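Local coordinates for protein beta-N-acetylhexosaminidase (Arthrobacter aurescens, PDB 3RCN) that probably hydrolyses terminal non-reducing N-acetyl-D-hexosamine residues from N-acetyl-beta-D-hexosaminides, as a family 20 glycoside hydrolase, at residues V246-L260 and N280-Y294. Sequence-based numbering, arbitrary orientation. Where two conformers were deposited one is given.
Sequences VPGHSQAAIAAYPEL and NETVLEVSETSLEFY. With SO4 (sulfate ion), chain C.
In the TIM-barrel catalytic domain of this family 20 glycosidase, the loop and short helix after strand 239-243 pack against the segment leading into helix 288-304. Gly248 lies near Glu316, the predicted proton donor. Two backbone hydrogen bonds tie the segments: Leu284 N to Pro247 O (3.0 Å) and Glu285 N to Leu260 O (2.8 Å), both nearly straight. The Leu284 side chain lies between these bonds, with CD2 against Ser250 CB and CD1 facing Val246 CG1.

Two rings of helix 288-304, Phe293 and Tyr294, pack against Leu260, Tyr257 and Val246. Leu260 CD1 sits over the centre of the Phe293 ring, 3.8 Å from its centroid. Tyr257 meets the same ring obliquely, planes 57° apart. Val246 CG1 lies over a face of Tyr294, whose OH shares water 3 with Ser250 OG.

Asn280 forms an Asx turn, OD1 accepting from Thr282 N. Its CG is anti to the backbone N (chi1 -153°), which lets ND2 give a nearly straight hydrogen bond to Gln251 OE1. Asp179 accepts from ND2 as well, and also from Gln251 N. Replacing Asn280 with alanine would probably cost Gln251 OE1 this donor, take one partner from Asp179 and leave the turn without its acceptor for Thr282 N. The two amide planes are 43° apart; Gln251 OE1 lies in the plane of the Asn280 amide.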
loop_
_atom_site.group_PDB
_atom_site.type_symbol
_atom_site.label_atom_id
_atom_site.label_comp_id
_atom_site.label_asym_id
_atom_site.label_seq_id
_atom_site.Cartn_x
_atom_site.Cartn_y
_atom_site.Cartn_z
ATOM N N VAL A 246 -18.857 21.679 5.998
ATOM C CA VAL A 246 -20.156 22.326 5.810
ATOM C C VAL A 246 -20.045 23.816 6.115
ATOM O O VAL A 246 -19.148 24.234 6.843
ATOM C CB VAL A 246 -21.208 21.734 6.751
ATOM C CG1 VAL A 246 -21.515 20.266 6.361
ATOM C CG2 VAL A 246 -20.734 21.844 8.192
ATOM N N PRO A 247 -20.968 24.634 5.592
ATOM C CA PRO A 247 -22.030 24.502 4.590
ATOM C C PRO A 247 -21.542 24.457 3.146
ATOM O O PRO A 247 -22.327 24.109 2.259
ATOM C CB PRO A 247 -22.885 25.736 4.842
ATOM C CG PRO A 247 -21.897 26.752 5.252
ATOM C CD PRO A 247 -20.808 26.039 6.005
ATOM N N GLY A 248 -20.306 24.893 2.907
ATOM C CA GLY A 248 -19.713 24.850 1.578
ATOM C C GLY A 248 -19.019 23.521 1.291
ATOM O O GLY A 248 -19.073 22.608 2.121
ATOM N N HIS A 249 -18.383 23.412 0.120
ATOM C CA HIS A 249 -17.749 22.160 -0.330
ATOM C C HIS A 249 -18.691 20.972 -0.217
ATOM O O HIS A 249 -18.292 19.904 0.179
ATOM C CB HIS A 249 -16.463 21.888 0.464
ATOM C CG HIS A 249 -15.407 22.921 0.241
ATOM N ND1 HIS A 249 -15.357 24.098 0.957
ATOM C CD2 HIS A 249 -14.401 22.985 -0.663
ATOM C CE1 HIS A 249 -14.347 24.831 0.522
ATOM N NE2 HIS A 249 -13.753 24.179 -0.462
ATOM N N SER A 250 -19.970 21.215 -0.416
ATOM C CA SER A 250 -20.977 20.183 -0.255
ATOM C C SER A 250 -21.580 19.498 -1.478
ATOM O O SER A 250 -22.468 18.661 -1.319
ATOM C CB SER A 250 -22.047 20.663 0.710
ATOM O OG SER A 250 -21.432 20.922 1.960
ATOM N N GLN A 251 -21.149 19.846 -2.688
ATOM C CA GLN A 251 -21.829 19.291 -3.872
ATOM C C GLN A 251 -21.927 17.747 -3.967
ATOM O O GLN A 251 -22.795 17.227 -4.661
ATOM C CB GLN A 251 -21.263 19.852 -5.166
ATOM C CG GLN A 251 -22.127 19.530 -6.362
ATOM C CD GLN A 251 -21.812 20.410 -7.543
ATOM O OE1 GLN A 251 -21.472 21.586 -7.380
ATOM N NE2 GLN A 251 -21.919 19.849 -8.747
ATOM N N ALA A 252 -21.048 17.014 -3.294
ATOM C CA ALA A 252 -21.130 15.559 -3.356
ATOM C C ALA A 252 -22.351 15.088 -2.592
ATOM O O ALA A 252 -23.120 14.273 -3.095
ATOM C CB ALA A 252 -19.850 14.891 -2.829
ATOM N N ALA A 253 -22.538 15.620 -1.386
ATOM C CA ALA A 253 -23.731 15.331 -0.592
ATOM C C ALA A 253 -25.031 15.803 -1.284
ATOM O O ALA A 253 -26.054 15.114 -1.254
ATOM C CB ALA A 253 -23.596 15.950 0.796
ATOM N N ILE A 254 -24.983 16.971 -1.920
ATOM C CA ILE A 254 -26.127 17.491 -2.667
ATOM C C ILE A 254 -26.499 16.598 -3.863
ATOM O O ILE A 254 -27.679 16.376 -4.123
ATOM C CB ILE A 254 -25.894 18.961 -3.110
ATOM C CG1 ILE A 254 -25.790 19.868 -1.884
ATOM C CG2 ILE A 254 -27.023 19.449 -4.017
ATOM C CD1 ILE A 254 -25.130 21.189 -2.167
ATOM N N ALA A 255 -25.500 16.092 -4.582
ATOM C CA ALA A 255 -25.739 15.108 -5.646
ATOM C C ALA A 255 -26.502 13.884 -5.140
ATOM O O ALA A 255 -27.484 13.455 -5.742
ATOM C CB ALA A 255 -24.412 14.666 -6.308
ATOM N N ALA A 256 -26.020 13.319 -4.038
ATOM C CA ALA A 256 -26.658 12.182 -3.391
ATOM C C ALA A 256 -28.091 12.492 -2.973
ATOM O O ALA A 256 -29.006 11.732 -3.293
ATOM C CB ALA A 256 -25.839 11.750 -2.171
ATOM N N TYR A 257 -28.273 13.607 -2.254
ATOM C CA TYR A 257 -29.572 14.012 -1.708
ATOM C C TYR A 257 -29.884 15.473 -2.040
ATOM O O TYR A 257 -29.580 16.367 -1.253
ATOM C CB TYR A 257 -29.602 13.797 -0.186
ATOM C CG TYR A 257 -29.508 12.337 0.210
ATOM C CD1 TYR A 257 -30.652 11.559 0.326
ATOM C CD2 TYR A 257 -28.280 11.726 0.443
ATOM C CE1 TYR A 257 -30.586 10.225 0.674
ATOM C CE2 TYR A 257 -28.206 10.379 0.791
ATOM C CZ TYR A 257 -29.367 9.639 0.900
ATOM O OH TYR A 257 -29.327 8.306 1.246
ATOM N N PRO A 258 -30.505 15.714 -3.208
ATOM C CA PRO A 258 -30.663 17.064 -3.776
ATOM C C PRO A 258 -31.421 18.054 -2.894
ATOM O O PRO A 258 -31.279 19.262 -3.086
ATOM C CB PRO A 258 -31.434 16.814 -5.080
ATOM C CG PRO A 258 -31.180 15.400 -5.409
ATOM C CD PRO A 258 -31.064 14.682 -4.096
ATOM N N GLU A 259 -32.201 17.541 -1.946
ATOM C CA GLU A 259 -32.973 18.379 -1.039
ATOM C C GLU A 259 -32.053 19.312 -0.272
ATOM O O GLU A 259 -32.446 20.408 0.121
ATOM C CB GLU A 259 -33.752 17.513 -0.048
ATOM C CG GLU A 259 -34.327 16.244 -0.654
ATOM C CD GLU A 259 -33.349 15.078 -0.627
ATOM O OE1 GLU A 259 -32.922 14.625 -1.710
ATOM O OE2 GLU A 259 -33.023 14.607 0.482
ATOM N N LEU A 260 -30.820 18.865 -0.068
ATOM C CA LEU A 260 -29.836 19.613 0.710
ATOM C C LEU A 260 -29.366 20.894 0.019
ATOM O O LEU A 260 -28.702 21.727 0.634
ATOM C CB LEU A 260 -28.620 18.737 1.011
ATOM C CG LEU A 260 -28.858 17.500 1.876
ATOM C CD1 LEU A 260 -27.567 16.675 2.044
ATOM C CD2 LEU A 260 -29.435 17.920 3.211
ATOM N N ASN A 280 -16.803 26.395 -5.064
ATOM C CA ASN A 280 -18.130 26.125 -5.577
ATOM C C ASN A 280 -19.167 27.142 -5.082
ATOM O O ASN A 280 -19.315 27.364 -3.877
ATOM C CB ASN A 280 -18.554 24.722 -5.152
ATOM C CG ASN A 280 -19.539 24.108 -6.107
ATOM O OD1 ASN A 280 -20.111 24.794 -6.949
ATOM N ND2 ASN A 280 -19.740 22.808 -5.990
ATOM N N GLU A 281 -19.894 27.757 -6.009
ATOM C CA GLU A 281 -20.994 28.623 -5.620
ATOM C C GLU A 281 -22.188 27.786 -5.163
ATOM O O GLU A 281 -23.114 28.285 -4.514
ATOM C CB GLU A 281 -21.392 29.553 -6.768
ATOM C CG GLU A 281 -20.536 30.809 -6.882
ATOM C CD GLU A 281 -21.084 31.817 -7.891
ATOM O OE1 GLU A 281 -22.202 31.607 -8.416
ATOM O OE2 GLU A 281 -20.391 32.825 -8.154
ATOM N N THR A 282 -22.170 26.505 -5.494
ATOM C CA THR A 282 -23.257 25.636 -5.076
ATOM C C THR A 282 -23.003 25.087 -3.674
ATOM O O THR A 282 -22.045 24.366 -3.442
ATOM C CB THR A 282 -23.469 24.525 -6.099
ATOM O OG1 THR A 282 -23.957 25.117 -7.307
ATOM C CG2 THR A 282 -24.478 23.499 -5.601
ATOM N N VAL A 283 -23.880 25.434 -2.740
ATOM C CA VAL A 283 -23.668 25.090 -1.340
ATOM C C VAL A 283 -24.950 24.598 -0.684
ATOM O O VAL A 283 -26.006 24.569 -1.312
ATOM C CB VAL A 283 -23.095 26.289 -0.565
ATOM C CG1 VAL A 283 -21.776 26.698 -1.171
ATOM C CG2 VAL A 283 -24.049 27.465 -0.607
ATOM N N LEU A 284 -24.864 24.207 0.579
ATOM C CA LEU A 284 -26.052 23.745 1.281
ATOM C C LEU A 284 -27.112 24.836 1.370
ATOM O O LEU A 284 -26.812 26.029 1.475
ATOM C CB LEU A 284 -25.706 23.279 2.691
ATOM C CG LEU A 284 -24.817 22.039 2.801
ATOM C CD1 LEU A 284 -24.560 21.733 4.259
ATOM C CD2 LEU A 284 -25.441 20.838 2.106
ATOM N N GLU A 285 -28.364 24.410 1.337
ATOM C CA GLU A 285 -29.448 25.275 1.701
ATOM C C GLU A 285 -29.587 25.033 3.192
ATOM O O GLU A 285 -29.931 23.934 3.609
ATOM C CB GLU A 285 -30.719 24.855 0.973
ATOM C CG GLU A 285 -31.951 25.629 1.424
ATOM C CD GLU A 285 -33.204 25.269 0.641
ATOM O OE1 GLU A 285 -33.654 26.109 -0.174
ATOM O OE2 GLU A 285 -33.741 24.154 0.851
ATOM N N VAL A 286 -29.299 26.056 3.996
ATOM C CA VAL A 286 -29.368 25.918 5.445
ATOM C C VAL A 286 -30.813 25.991 5.934
ATOM O O VAL A 286 -31.527 26.956 5.674
ATOM C CB VAL A 286 -28.508 26.965 6.169
ATOM C CG1 VAL A 286 -27.091 26.929 5.633
ATOM C CG2 VAL A 286 -29.089 28.336 5.994
ATOM N N SER A 287 -31.217 24.978 6.687
ATOM C CA SER A 287 -32.619 24.750 6.989
ATOM C C SER A 287 -32.709 23.589 7.956
ATOM O O SER A 287 -31.702 22.949 8.269
ATOM C CB SER A 287 -33.390 24.392 5.723
ATOM O OG SER A 287 -32.972 23.137 5.233
ATOM N N GLU A 288 -33.913 23.339 8.451
ATOM C CA GLU A 288 -34.089 22.339 9.487
ATOM C C GLU A 288 -33.757 20.975 8.931
ATOM O O GLU A 288 -33.183 20.138 9.631
ATOM C CB GLU A 288 -35.512 22.359 10.061
ATOM C CG GLU A 288 -35.838 23.588 10.896
ATOM C CD GLU A 288 -34.826 23.858 12.008
ATOM O OE1 GLU A 288 -34.294 22.893 12.608
ATOM O OE2 GLU A 288 -34.563 25.051 12.284
ATOM N N THR A 289 -34.118 20.751 7.669
ATOM C CA THR A 289 -33.867 19.454 7.053
ATOM C C THR A 289 -32.374 19.170 6.861
ATOM O O THR A 289 -31.920 18.099 7.247
ATOM C CB THR A 289 -34.705 19.223 5.771
ATOM O OG1 THR A 289 -34.503 20.297 4.846
ATOM C CG2 THR A 289 -36.178 19.151 6.133
ATOM N N SER A 290 -31.622 20.129 6.314
ATOM C CA SER A 290 -30.156 20.033 6.259
ATOM C C SER A 290 -29.611 19.732 7.642
ATOM O O SER A 290 -28.807 18.812 7.819
ATOM C CB SER A 290 -29.518 21.344 5.806
ATOM O OG SER A 290 -30.152 21.855 4.667
ATOM N N LEU A 291 -30.042 20.533 8.617
ATOM C CA LEU A 291 -29.601 20.365 9.994
ATOM C C LEU A 291 -29.841 18.953 10.505
ATOM O O LEU A 291 -28.948 18.356 11.107
ATOM C CB LEU A 291 -30.293 21.376 10.915
ATOM C CG LEU A 291 -29.424 22.582 11.250
ATOM C CD1 LEU A 291 -30.141 23.508 12.200
ATOM C CD2 LEU A 291 -28.094 22.098 11.837
ATOM N N GLU A 292 -31.041 18.423 10.273
ATOM C CA GLU A 292 -31.361 17.085 10.744
ATOM C C GLU A 292 -30.470 16.043 10.042
ATOM O O GLU A 292 -29.984 15.088 10.661
ATOM C CB GLU A 292 -32.844 16.766 10.526
ATOM C CG GLU A 292 -33.243 15.363 10.990
ATOM C CD GLU A 292 -34.334 14.736 10.126
ATOM O OE1 GLU A 292 -35.173 15.494 9.584
ATOM O OE2 GLU A 292 -34.348 13.485 9.988
ATOM N N PHE A 293 -30.264 16.245 8.746
ATOM C CA PHE A 293 -29.454 15.342 7.957
ATOM C C PHE A 293 -28.068 15.228 8.574
ATOM O O PHE A 293 -27.575 14.131 8.830
ATOM C CB PHE A 293 -29.356 15.860 6.525
ATOM C CG PHE A 293 -28.686 14.909 5.586
ATOM C CD1 PHE A 293 -27.307 14.930 5.424
ATOM C CD2 PHE A 293 -29.430 13.994 4.858
ATOM C CE1 PHE A 293 -26.683 14.050 4.556
ATOM C CE2 PHE A 293 -28.809 13.115 3.988
ATOM C CZ PHE A 293 -27.434 13.145 3.841
ATOM N N TYR A 294 -27.452 16.373 8.837
ATOM C CA TYR A 294 -26.079 16.385 9.295
ATOM C C TYR A 294 -25.907 16.038 10.770
ATOM O O TYR A 294 -24.809 15.706 11.193
ATOM C CB TYR A 294 -25.423 17.714 8.964
ATOM C CG TYR A 294 -24.951 17.769 7.544
ATOM C CD1 TYR A 294 -25.766 18.275 6.545
ATOM C CD2 TYR A 294 -23.695 17.288 7.190
ATOM C CE1 TYR A 294 -25.345 18.315 5.234
ATOM C CE2 TYR A 294 -23.260 17.320 5.876
ATOM C CZ TYR A 294 -24.092 17.834 4.905
ATOM O OH TYR A 294 -23.675 17.881 3.601
HETATM S S SO4 C . -36.808 25.823 7.409
HETATM O O1 SO4 C . -37.385 24.627 6.789
HETATM O O2 SO4 C . -35.562 25.477 8.087
HETATM O O3 SO4 C . -36.531 26.837 6.392
HETATM O O4 SO4 C . -37.753 26.354 8.388
HETATM O O HOH W 1 -18.168 25.844 -1.426
HETATM O O HOH W 2 -20.116 23.309 -2.195
HETATM O O HOH W 3 -21.228 18.275 2.708
HETATM O O HOH W 4 -32.453 22.439 2.452
#